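Long-range contact in glycosyltransferase (Streptomyces halstedii, PDB 3WAD), which belongs to the GT-B class of glycosyltransferases, built from two Rossmann-like domains that face each other across a cleft: residues L87-Y99 with W157-R171. Numbering follows the deposited sequence.
Sequences LTWQYIHDVFAQY and WGRMRDHFNRLTGER
Trp89 is gripped between Arg171 and Phe164. With CG anti to the backbone N (chi1 -173°), its indole reaches across to the C-terminal end of helix 157-168. The Arg171 guanidinium lies flat over one face in a cation-pi stack, CZ 3.7 Å from the centroid of the Trp89 six-membered ring, while NE is hydrogen-bonded to the backbone O of Asp175. Against the opposite face Phe164 lies near-parallel to the indole, planes at 18°, but slid aside so that the rings barely overlap. At the edge a bent hydrogen bond helps set the rotation of the indole: Trp89 NE1 donates to Thr168 OG1 over 3.2 Å, in the ring plane.

Farther along, Phe96 turns its edge to two aromatic faces, Trp157 with centroids 4.9 Å apart and Phe164 with centroids 5.3 Å apart. It is a knob in a hole formed by these two, Met160 and Arg161, and Leu180 of helix 179-188 adds to its surroundings. Met160 answers as a knob: bent at both chi2 and chi3, it places CE 3.9 Å from both Val95 CG2 and Tyr91 CE2, while SD meets Leu87 CD2.

The helix directions make an angle of 128°, nearer perpendicular than antiparallel. This is knobs-into-holes packing around an aromatic cluster, joining two helices of the GT-B N-terminal domain.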
loop_
_atom_site.group_PDB
_atom_site.type_symbol
_atom_site.label_atom_id
_atom_site.label_comp_id
_atom_site.label_asym_id
_atom_site.label_seq_id
_atom_site.Cartn_x
_atom_site.Cartn_y
_atom_site.Cartn_z
ATOM N N LEU B 87 40.334 2.595 -11.876
ATOM C CA LEU B 87 39.511 3.805 -11.617
ATOM C C LEU B 87 40.253 5.090 -12.017
ATOM O O LEU B 87 40.461 5.999 -11.223
ATOM C CB LEU B 87 39.033 3.823 -10.144
ATOM C CG LEU B 87 38.002 2.724 -9.829
ATOM C CD1 LEU B 87 37.580 2.752 -8.405
ATOM C CD2 LEU B 87 36.783 2.840 -10.810
ATOM N N THR B 88 40.613 5.175 -13.270
ATOM C CA THR B 88 41.249 6.373 -13.816
ATOM C C THR B 88 40.172 7.357 -14.291
ATOM O O THR B 88 39.032 6.947 -14.513
ATOM C CB THR B 88 42.021 6.010 -15.076
ATOM O OG1 THR B 88 41.087 5.509 -16.021
ATOM C CG2 THR B 88 43.058 4.860 -14.796
ATOM N N TRP B 89 40.552 8.635 -14.466
ATOM C CA TRP B 89 39.704 9.646 -15.077
ATOM C C TRP B 89 39.122 9.118 -16.423
ATOM O O TRP B 89 37.893 9.223 -16.640
ATOM C CB TRP B 89 40.476 10.938 -15.331
ATOM C CG TRP B 89 39.552 12.065 -15.819
ATOM C CD1 TRP B 89 38.822 12.949 -15.032
ATOM C CD2 TRP B 89 39.237 12.379 -17.176
ATOM N NE1 TRP B 89 38.088 13.800 -15.832
ATOM C CE2 TRP B 89 38.329 13.478 -17.152
ATOM C CE3 TRP B 89 39.645 11.846 -18.430
ATOM C CZ2 TRP B 89 37.818 14.044 -18.323
ATOM C CZ3 TRP B 89 39.130 12.411 -19.588
ATOM C CH2 TRP B 89 38.242 13.503 -19.532
ATOM N N GLN B 90 39.957 8.509 -17.300
ATOM C CA GLN B 90 39.457 8.065 -18.590
ATOM C C GLN B 90 38.379 6.959 -18.476
ATOM O O GLN B 90 37.372 6.949 -19.221
ATOM C CB GLN B 90 40.574 7.518 -19.481
ATOM C CG GLN B 90 40.163 7.447 -20.977
ATOM C CD GLN B 90 39.636 8.821 -21.539
ATOM O OE1 GLN B 90 40.351 9.845 -21.502
ATOM N NE2 GLN B 90 38.361 8.844 -22.012
ATOM N N TYR B 91 38.618 6.011 -17.593
ATOM C CA TYR B 91 37.644 4.939 -17.363
ATOM C C TYR B 91 36.295 5.450 -16.862
ATOM O O TYR B 91 35.266 5.067 -17.387
ATOM C CB TYR B 91 38.184 3.953 -16.335
ATOM C CG TYR B 91 37.209 2.788 -16.033
ATOM C CD1 TYR B 91 37.043 1.727 -16.925
ATOM C CD2 TYR B 91 36.461 2.787 -14.876
ATOM C CE1 TYR B 91 36.168 0.657 -16.643
ATOM C CE2 TYR B 91 35.589 1.730 -14.557
ATOM C CZ TYR B 91 35.446 0.670 -15.448
ATOM O OH TYR B 91 34.574 -0.342 -15.145
ATOM N N ILE B 92 36.302 6.287 -15.819
ATOM C CA ILE B 92 35.048 6.804 -15.239
ATOM C C ILE B 92 34.298 7.734 -16.242
ATOM O O ILE B 92 33.056 7.638 -16.455
ATOM C CB ILE B 92 35.363 7.466 -13.912
ATOM C CG1 ILE B 92 35.843 6.382 -12.971
ATOM C CG2 ILE B 92 34.105 8.190 -13.331
ATOM C CD1 ILE B 92 36.246 6.919 -11.626
ATOM N N HIS B 93 35.073 8.561 -16.936
ATOM C CA HIS B 93 34.593 9.290 -18.086
ATOM C C HIS B 93 33.811 8.412 -19.071
ATOM O O HIS B 93 32.681 8.763 -19.506
ATOM C CB HIS B 93 35.773 9.946 -18.799
ATOM C CG HIS B 93 35.384 10.623 -20.064
ATOM N ND1 HIS B 93 35.128 9.921 -21.218
ATOM C CD2 HIS B 93 35.177 11.930 -20.357
ATOM C CE1 HIS B 93 34.782 10.765 -22.176
ATOM N NE2 HIS B 93 34.806 11.990 -21.682
ATOM N N ASP B 94 34.416 7.293 -19.456
ATOM C CA ASP B 94 33.765 6.432 -20.434
ATOM C C ASP B 94 32.590 5.666 -19.829
ATOM O O ASP B 94 31.652 5.410 -20.533
ATOM C CB ASP B 94 34.715 5.476 -21.143
ATOM C CG ASP B 94 35.846 6.200 -21.911
ATOM O OD1 ASP B 94 35.729 7.418 -22.250
ATOM O OD2 ASP B 94 36.874 5.502 -22.189
ATOM N N VAL B 95 32.668 5.296 -18.554
ATOM C CA VAL B 95 31.520 4.723 -17.906
ATOM C C VAL B 95 30.344 5.763 -18.025
ATOM O O VAL B 95 29.240 5.406 -18.423
ATOM C CB VAL B 95 31.791 4.307 -16.436
ATOM C CG1 VAL B 95 30.547 3.946 -15.800
ATOM C CG2 VAL B 95 32.707 3.010 -16.381
ATOM N N PHE B 96 30.643 7.030 -17.717
ATOM C CA PHE B 96 29.647 8.074 -17.753
ATOM C C PHE B 96 29.062 8.309 -19.129
ATOM O O PHE B 96 27.833 8.479 -19.266
ATOM C CB PHE B 96 30.143 9.383 -17.133
ATOM C CG PHE B 96 30.276 9.334 -15.660
ATOM C CD1 PHE B 96 29.590 8.407 -14.928
ATOM C CD2 PHE B 96 31.089 10.255 -14.988
ATOM C CE1 PHE B 96 29.696 8.355 -13.566
ATOM C CE2 PHE B 96 31.173 10.221 -13.593
ATOM C CZ PHE B 96 30.523 9.271 -12.897
ATOM N N ALA B 97 29.918 8.321 -20.134
ATOM C CA ALA B 97 29.460 8.422 -21.524
ATOM C C ALA B 97 28.517 7.287 -21.897
ATOM O O ALA B 97 27.483 7.546 -22.506
ATOM C CB ALA B 97 30.619 8.544 -22.484
ATOM N N GLN B 98 28.844 6.054 -21.511
ATOM C CA GLN B 98 27.997 4.916 -21.866
ATOM C C GLN B 98 26.686 4.854 -21.084
ATOM O O GLN B 98 25.644 4.670 -21.684
ATOM C CB GLN B 98 28.738 3.597 -21.648
ATOM C CG GLN B 98 27.898 2.336 -21.972
ATOM C CD GLN B 98 28.667 1.066 -21.523
ATOM O OE1 GLN B 98 29.398 0.488 -22.311
ATOM N NE2 GLN B 98 28.543 0.689 -20.251
ATOM N N TYR B 99 26.735 5.038 -19.774
ATOM C CA TYR B 99 25.551 4.931 -18.996
ATOM C C TYR B 99 24.623 6.137 -19.130
ATOM O O TYR B 99 23.429 6.030 -18.893
ATOM C CB TYR B 99 25.945 4.790 -17.557
ATOM C CG TYR B 99 26.177 3.368 -17.252
ATOM C CD1 TYR B 99 27.456 2.865 -17.216
ATOM C CD2 TYR B 99 25.087 2.501 -17.074
ATOM C CE1 TYR B 99 27.678 1.527 -16.943
ATOM C CE2 TYR B 99 25.277 1.167 -16.815
ATOM C CZ TYR B 99 26.579 0.693 -16.749
ATOM O OH TYR B 99 26.794 -0.622 -16.505
ATOM N N TRP B 157 27.135 4.874 -8.291
ATOM C CA TRP B 157 27.221 6.016 -9.186
ATOM C C TRP B 157 27.831 7.174 -8.424
ATOM O O TRP B 157 28.663 7.888 -8.986
ATOM C CB TRP B 157 25.801 6.400 -9.643
ATOM C CG TRP B 157 25.663 7.416 -10.767
ATOM C CD1 TRP B 157 25.205 8.712 -10.656
ATOM C CD2 TRP B 157 25.879 7.184 -12.179
ATOM N NE1 TRP B 157 25.151 9.300 -11.911
ATOM C CE2 TRP B 157 25.560 8.392 -12.855
ATOM C CE3 TRP B 157 26.402 6.115 -12.913
ATOM C CZ2 TRP B 157 25.653 8.528 -14.256
ATOM C CZ3 TRP B 157 26.488 6.225 -14.327
ATOM C CH2 TRP B 157 26.113 7.445 -14.982
ATOM N N GLY B 158 27.435 7.336 -7.141
ATOM C CA GLY B 158 27.983 8.471 -6.349
ATOM C C GLY B 158 29.464 8.254 -6.028
ATOM O O GLY B 158 30.299 9.188 -6.137
ATOM N N ARG B 159 29.791 7.004 -5.663
ATOM C CA ARG B 159 31.202 6.591 -5.494
ATOM C C ARG B 159 32.092 6.901 -6.736
ATOM O O ARG B 159 33.168 7.527 -6.637
ATOM C CB ARG B 159 31.251 5.097 -5.146
ATOM C CG ARG B 159 32.692 4.541 -4.972
ATOM C CD ARG B 159 32.681 3.011 -4.782
ATOM N NE ARG B 159 32.189 2.315 -5.963
ATOM C CZ ARG B 159 32.907 2.028 -7.056
ATOM N NH1 ARG B 159 34.207 2.375 -7.147
ATOM N NH2 ARG B 159 32.317 1.361 -8.064
ATOM N N MET B 160 31.641 6.525 -7.927
ATOM C CA MET B 160 32.403 6.867 -9.098
ATOM C C MET B 160 32.364 8.402 -9.313
ATOM O O MET B 160 33.307 8.987 -9.861
ATOM C CB MET B 160 31.799 6.192 -10.364
ATOM C CG MET B 160 31.710 4.658 -10.277
ATOM S SD MET B 160 33.260 3.956 -10.845
ATOM C CE MET B 160 32.759 3.537 -12.503
ATOM N N ARG B 161 31.222 9.027 -9.020
ATOM C CA ARG B 161 31.113 10.460 -9.337
ATOM C C ARG B 161 32.084 11.304 -8.459
ATOM O O ARG B 161 32.668 12.290 -8.921
ATOM C CB ARG B 161 29.686 10.972 -9.139
ATOM C CG ARG B 161 29.603 12.469 -9.428
ATOM C CD ARG B 161 29.858 12.687 -10.885
ATOM N NE ARG B 161 29.423 14.012 -11.340
ATOM C CZ ARG B 161 29.688 14.535 -12.532
ATOM N NH1 ARG B 161 30.301 13.800 -13.470
ATOM N NH2 ARG B 161 29.245 15.780 -12.842
ATOM N N ASP B 162 32.205 10.904 -7.213
ATOM C CA ASP B 162 33.150 11.573 -6.294
ATOM C C ASP B 162 34.573 11.473 -6.803
ATOM O O ASP B 162 35.264 12.519 -6.872
ATOM C CB ASP B 162 33.027 11.033 -4.903
ATOM C CG ASP B 162 31.794 11.517 -4.230
ATOM O OD1 ASP B 162 31.116 12.492 -4.724
ATOM O OD2 ASP B 162 31.460 10.887 -3.221
ATOM N N HIS B 163 34.981 10.263 -7.190
ATOM C CA HIS B 163 36.306 10.036 -7.751
ATOM C C HIS B 163 36.465 10.927 -8.963
ATOM O O HIS B 163 37.479 11.618 -9.066
ATOM C CB HIS B 163 36.524 8.603 -8.249
ATOM C CG HIS B 163 36.858 7.603 -7.191
ATOM N ND1 HIS B 163 38.084 7.550 -6.561
ATOM C CD2 HIS B 163 36.149 6.551 -6.707
ATOM C CE1 HIS B 163 38.090 6.565 -5.683
ATOM N NE2 HIS B 163 36.932 5.933 -5.761
ATOM N N PHE B 164 35.504 10.866 -9.890
ATOM C CA PHE B 164 35.563 11.659 -11.098
ATOM C C PHE B 164 35.693 13.150 -10.841
ATOM O O PHE B 164 36.440 13.858 -11.568
ATOM C CB PHE B 164 34.333 11.448 -11.981
ATOM C CG PHE B 164 34.436 12.082 -13.319
ATOM C CD1 PHE B 164 35.234 11.515 -14.296
ATOM C CD2 PHE B 164 33.721 13.216 -13.626
ATOM C CE1 PHE B 164 35.299 12.026 -15.581
ATOM C CE2 PHE B 164 33.791 13.784 -14.914
ATOM C CZ PHE B 164 34.580 13.191 -15.886
ATOM N N ASN B 165 34.958 13.641 -9.829
ATOM C CA ASN B 165 34.985 15.093 -9.611
ATOM C C ASN B 165 36.325 15.503 -8.948
ATOM O O ASN B 165 36.819 16.564 -9.253
ATOM C CB ASN B 165 33.813 15.618 -8.752
ATOM C CG ASN B 165 32.455 15.510 -9.427
ATOM O OD1 ASN B 165 32.329 15.525 -10.641
ATOM N ND2 ASN B 165 31.416 15.382 -8.606
ATOM N N ARG B 166 36.830 14.698 -8.003
ATOM C CA ARG B 166 38.205 14.863 -7.466
ATOM C C ARG B 166 39.219 14.859 -8.642
ATOM O O ARG B 166 39.950 15.834 -8.852
ATOM C CB ARG B 166 38.541 13.781 -6.428
ATOM C CG ARG B 166 40.062 13.831 -6.021
ATOM C CD ARG B 166 40.527 12.805 -4.954
ATOM N NE ARG B 166 40.763 11.479 -5.542
ATOM C CZ ARG B 166 39.868 10.487 -5.564
ATOM N NH1 ARG B 166 38.657 10.631 -5.013
ATOM N NH2 ARG B 166 40.182 9.338 -6.135
ATOM N N LEU B 167 39.238 13.811 -9.456
ATOM C CA LEU B 167 40.186 13.803 -10.611
ATOM C C LEU B 167 40.085 15.025 -11.545
ATOM O O LEU B 167 41.103 15.604 -11.950
ATOM C CB LEU B 167 40.141 12.506 -11.374
ATOM C CG LEU B 167 40.229 11.226 -10.532
ATOM C CD1 LEU B 167 40.162 10.018 -11.448
ATOM C CD2 LEU B 167 41.480 11.153 -9.677
ATOM N N THR B 168 38.849 15.440 -11.838
ATOM C CA THR B 168 38.562 16.483 -12.783
ATOM C C THR B 168 39.169 17.791 -12.286
ATOM O O THR B 168 39.753 18.523 -13.055
ATOM C CB THR B 168 37.054 16.632 -12.948
ATOM O OG1 THR B 168 36.537 15.397 -13.490
ATOM C CG2 THR B 168 36.717 17.728 -13.910
ATOM N N GLY B 169 39.022 18.061 -10.992
ATOM C CA GLY B 169 39.423 19.353 -10.409
ATOM C C GLY B 169 40.933 19.526 -10.334
ATOM O O GLY B 169 41.439 20.559 -9.868
ATOM N N GLU B 170 41.669 18.512 -10.787
ATOM C CA GLU B 170 43.092 18.635 -10.806
ATOM C C GLU B 170 43.689 18.441 -12.191
ATOM O O GLU B 170 44.904 18.454 -12.314
ATOM C CB GLU B 170 43.736 17.778 -9.733
ATOM C CG GLU B 170 43.798 16.336 -10.079
ATOM C CD GLU B 170 43.863 15.512 -8.817
ATOM O OE1 GLU B 170 44.181 14.270 -8.830
ATOM O OE2 GLU B 170 43.575 16.152 -7.793
ATOM N N ARG B 171 42.861 18.304 -13.234
ATOM C CA ARG B 171 43.373 18.302 -14.621
ATOM C C ARG B 171 43.399 19.723 -15.096
ATOM O O ARG B 171 42.758 20.573 -14.472
ATOM C CB ARG B 171 42.465 17.522 -15.555
ATOM C CG ARG B 171 42.368 16.053 -15.193
ATOM C CD ARG B 171 41.167 15.468 -15.874
ATOM N NE ARG B 171 41.454 15.188 -17.257
ATOM C CZ ARG B 171 42.170 14.129 -17.640
ATOM N NH1 ARG B 171 42.629 13.241 -16.734
ATOM N NH2 ARG B 171 42.384 13.924 -18.922
#